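Local coordinates for secreted effector protein SifA (Salmonella typhimurium, PDB 3CXB) that alters host cell physiology, interacts with host PLEKHM2 and is required for endosomal tubulation and the formation of Salmonella-induced filaments, at residues P142-R150 and P161-A169. Numbering follows the deposited sequence.
Sequences PQMTAMIKR and PSTLCLNPA
An antiparallel beta hairpin, built from strands 145-153 and 158-167, pairs segment 142-150 with segment 161-169, the two short strand segments running at 144° to each other. Thr145 with Asn167 and Met147 with Cys165 are hydrogen-bonded pairs: Asn167 N donates to Thr145 O, Met147 N to Cys165 O (2.7 Å) and Cys165 N to Met147 O (2.9 Å). Between them, CA of Ala146 lies 3.1 Å from Cys165 O in a CA-H...O contact. Toward the hairpin turn, Ser162 and Thr163 both face Lys149 in a classic beta bulge; Lys149 N donates to Thr163 O and Lys149 O accepts from Ser162 N.

One face of the hairpin carries Met147, Lys149, Thr163 and Cys165. With CG anti to its carbonyl carbon (chi1 -69°) and the chain extended beyond, Lys149 runs alongside Cys165, and its CE touches SG at 3.3 Å. Near its root, Lys149 CB packs on Thr163 OG1; CG of Met147 meets CB of Cys165. The opposite face is apolar: Ala146 CB abuts Leu166 CD2 at 3.4 Å, while Ile148 splits its branches, CG1 to Leu164 CD2 and CG2 to Pro161 CB (3.7 Å), lying side by side with the proline ring. Next to the Thr145-Asn167 pair, Met144, its CG anti to the backbone N (chi1 -177°) and its chain then bent at chi2, brings SD to 3.4 Å from Pro168 CA, and CE lies against the ring's CB.

Helix 283-303 packs on the apolar face, Ile148 meeting Ile294 and Leu166 meeting Ile290, and Gln297 of that helix accepts a hydrogen bond from Arg150 NH2. At the bulge, Asp93 takes the hydroxyls of both Ser162 (OG to OD1) and Thr163 (OG1 to OD2). Strand 158-167 is the middle strand of a three-stranded antiparallel sheet, flanked by strands 145-153 and 174-177.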
loop_
_atom_site.group_PDB
_atom_site.type_symbol
_atom_site.label_atom_id
_atom_site.label_comp_id
_atom_site.label_asym_id
_atom_site.label_seq_id
_atom_site.Cartn_x
_atom_site.Cartn_y
_atom_site.Cartn_z
ATOM N N PRO A 142 0.560 13.656 18.523
ATOM C CA PRO A 142 -0.242 13.170 19.647
ATOM C C PRO A 142 -1.682 13.675 19.664
ATOM O O PRO A 142 -2.623 12.883 19.648
ATOM C CB PRO A 142 0.550 13.648 20.858
ATOM C CG PRO A 142 1.143 14.937 20.370
ATOM C CD PRO A 142 1.642 14.534 19.002
ATOM N N GLN A 143 -1.850 14.991 19.701
ATOM C CA GLN A 143 -3.180 15.582 19.737
ATOM C C GLN A 143 -3.833 15.645 18.368
ATOM O O GLN A 143 -4.541 16.602 18.055
ATOM C CB GLN A 143 -3.110 16.988 20.336
ATOM C CG GLN A 143 -3.086 17.021 21.857
ATOM C CD GLN A 143 -4.419 17.445 22.450
ATOM O OE1 GLN A 143 -5.462 16.867 22.144
ATOM N NE2 GLN A 143 -4.389 18.463 23.305
ATOM N N MET A 144 -3.604 14.624 17.551
ATOM C CA MET A 144 -4.189 14.605 16.220
ATOM C C MET A 144 -4.278 13.201 15.641
ATOM O O MET A 144 -3.312 12.438 15.696
ATOM C CB MET A 144 -3.370 15.494 15.281
ATOM C CG MET A 144 -3.931 15.592 13.880
ATOM S SD MET A 144 -5.561 16.356 13.858
ATOM C CE MET A 144 -5.132 18.066 13.457
ATOM N N THR A 145 -5.441 12.862 15.097
ATOM C CA THR A 145 -5.644 11.553 14.491
ATOM C C THR A 145 -6.084 11.758 13.057
ATOM O O THR A 145 -6.740 12.751 12.740
ATOM C CB THR A 145 -6.730 10.744 15.208
ATOM O OG1 THR A 145 -6.402 10.633 16.592
ATOM C CG2 THR A 145 -6.830 9.347 14.619
ATOM N N ALA A 146 -5.724 10.813 12.196
ATOM C CA ALA A 146 -6.078 10.890 10.787
ATOM C C ALA A 146 -5.981 9.512 10.164
ATOM O O ALA A 146 -4.946 8.860 10.251
ATOM C CB ALA A 146 -5.142 11.840 10.072
ATOM N N MET A 147 -7.060 9.067 9.533
ATOM C CA MET A 147 -7.058 7.760 8.894
ATOM C C MET A 147 -7.362 7.940 7.417
ATOM O O MET A 147 -7.668 9.041 6.962
ATOM C CB MET A 147 -8.121 6.856 9.504
ATOM C CG MET A 147 -9.513 7.340 9.189
ATOM S SD MET A 147 -10.733 6.035 9.155
ATOM C CE MET A 147 -11.510 6.322 10.813
ATOM N N ILE A 148 -7.291 6.845 6.676
ATOM C CA ILE A 148 -7.558 6.880 5.254
ATOM C C ILE A 148 -8.489 5.751 4.906
ATOM O O ILE A 148 -8.126 4.586 5.061
ATOM C CB ILE A 148 -6.276 6.686 4.416
ATOM C CG1 ILE A 148 -5.295 7.824 4.657
ATOM C CG2 ILE A 148 -6.621 6.645 2.936
ATOM C CD1 ILE A 148 -3.999 7.645 3.890
ATOM N N LYS A 149 -9.688 6.099 4.451
ATOM C CA LYS A 149 -10.657 5.102 4.028
ATOM C C LYS A 149 -10.347 4.795 2.569
ATOM O O LYS A 149 -9.576 5.514 1.928
ATOM C CB LYS A 149 -12.080 5.629 4.196
ATOM C CG LYS A 149 -12.469 5.767 5.657
ATOM C CD LYS A 149 -13.867 6.335 5.848
ATOM C CE LYS A 149 -14.156 6.606 7.331
ATOM N NZ LYS A 149 -15.475 7.267 7.567
ATOM N N ARG A 150 -10.915 3.719 2.042
ATOM C CA ARG A 150 -10.619 3.379 0.661
ATOM C C ARG A 150 -11.647 2.477 -0.004
ATOM O O ARG A 150 -12.331 1.712 0.662
ATOM C CB ARG A 150 -9.242 2.728 0.598
ATOM C CG ARG A 150 -9.165 1.391 1.331
ATOM C CD ARG A 150 -7.722 0.971 1.614
ATOM N NE ARG A 150 -7.269 1.362 2.949
ATOM C CZ ARG A 150 -6.088 1.920 3.199
ATOM N NH1 ARG A 150 -5.750 2.239 4.443
ATOM N NH2 ARG A 150 -5.249 2.174 2.201
ATOM N N PRO A 161 -6.794 4.868 -1.712
ATOM C CA PRO A 161 -7.255 5.931 -0.817
ATOM C C PRO A 161 -8.451 6.716 -1.376
ATOM O O PRO A 161 -8.269 7.603 -2.202
ATOM C CB PRO A 161 -6.009 6.807 -0.672
ATOM C CG PRO A 161 -4.913 5.839 -0.813
ATOM C CD PRO A 161 -5.352 5.002 -1.960
ATOM N N SER A 162 -9.670 6.411 -0.941
ATOM C CA SER A 162 -10.818 7.154 -1.464
ATOM C C SER A 162 -11.063 8.469 -0.728
ATOM O O SER A 162 -11.218 9.504 -1.369
ATOM C CB SER A 162 -12.089 6.303 -1.442
ATOM O OG SER A 162 -12.538 6.087 -0.130
ATOM N N THR A 163 -11.097 8.444 0.604
ATOM C CA THR A 163 -11.315 9.674 1.369
ATOM C C THR A 163 -10.408 9.766 2.598
ATOM O O THR A 163 -10.106 8.761 3.249
ATOM C CB THR A 163 -12.771 9.794 1.855
ATOM O OG1 THR A 163 -12.984 8.861 2.911
ATOM C CG2 THR A 163 -13.762 9.486 0.726
ATOM N N LEU A 164 -9.982 10.982 2.916
ATOM C CA LEU A 164 -9.113 11.231 4.061
ATOM C C LEU A 164 -9.918 11.664 5.286
ATOM O O LEU A 164 -10.675 12.625 5.226
ATOM C CB LEU A 164 -8.097 12.319 3.704
ATOM C CG LEU A 164 -7.094 12.833 4.743
ATOM C CD1 LEU A 164 -7.828 13.508 5.862
ATOM C CD2 LEU A 164 -6.252 11.691 5.296
ATOM N N CYS A 165 -9.748 10.963 6.401
ATOM C CA CYS A 165 -10.471 11.324 7.614
ATOM C C CYS A 165 -9.562 11.927 8.684
ATOM O O CYS A 165 -8.619 11.289 9.144
ATOM C CB CYS A 165 -11.191 10.106 8.189
ATOM S SG CYS A 165 -12.557 9.468 7.178
ATOM N N LEU A 166 -9.857 13.165 9.065
ATOM C CA LEU A 166 -9.089 13.875 10.078
ATOM C C LEU A 166 -9.923 14.071 11.334
ATOM O O LEU A 166 -11.150 14.151 11.276
ATOM C CB LEU A 166 -8.674 15.250 9.568
ATOM C CG LEU A 166 -7.670 15.358 8.426
ATOM C CD1 LEU A 166 -7.566 16.823 8.004
ATOM C CD2 LEU A 166 -6.321 14.815 8.869
ATOM N N ASN A 167 -9.243 14.164 12.471
ATOM C CA ASN A 167 -9.913 14.366 13.743
ATOM C C ASN A 167 -9.076 15.295 14.626
ATOM O O ASN A 167 -8.314 14.845 15.479
ATOM C CB ASN A 167 -10.125 13.024 14.439
ATOM C CG ASN A 167 -11.154 13.104 15.546
ATOM O OD1 ASN A 167 -11.046 13.931 16.455
ATOM N ND2 ASN A 167 -12.163 12.245 15.475
ATOM N N PRO A 168 -9.205 16.616 14.420
ATOM C CA PRO A 168 -8.448 17.590 15.209
ATOM C C PRO A 168 -8.920 17.634 16.655
ATOM O O PRO A 168 -9.911 16.995 17.012
ATOM C CB PRO A 168 -8.714 18.900 14.473
ATOM C CG PRO A 168 -10.111 18.716 13.982
ATOM C CD PRO A 168 -10.083 17.297 13.451
ATOM N N ALA A 169 -8.202 18.389 17.480
ATOM C CA ALA A 169 -8.547 18.530 18.890
ATOM C C ALA A 169 -9.172 19.900 19.119
ATOM O O ALA A 169 -8.517 20.817 19.616
ATOM C CB ALA A 169 -7.296 18.368 19.751
#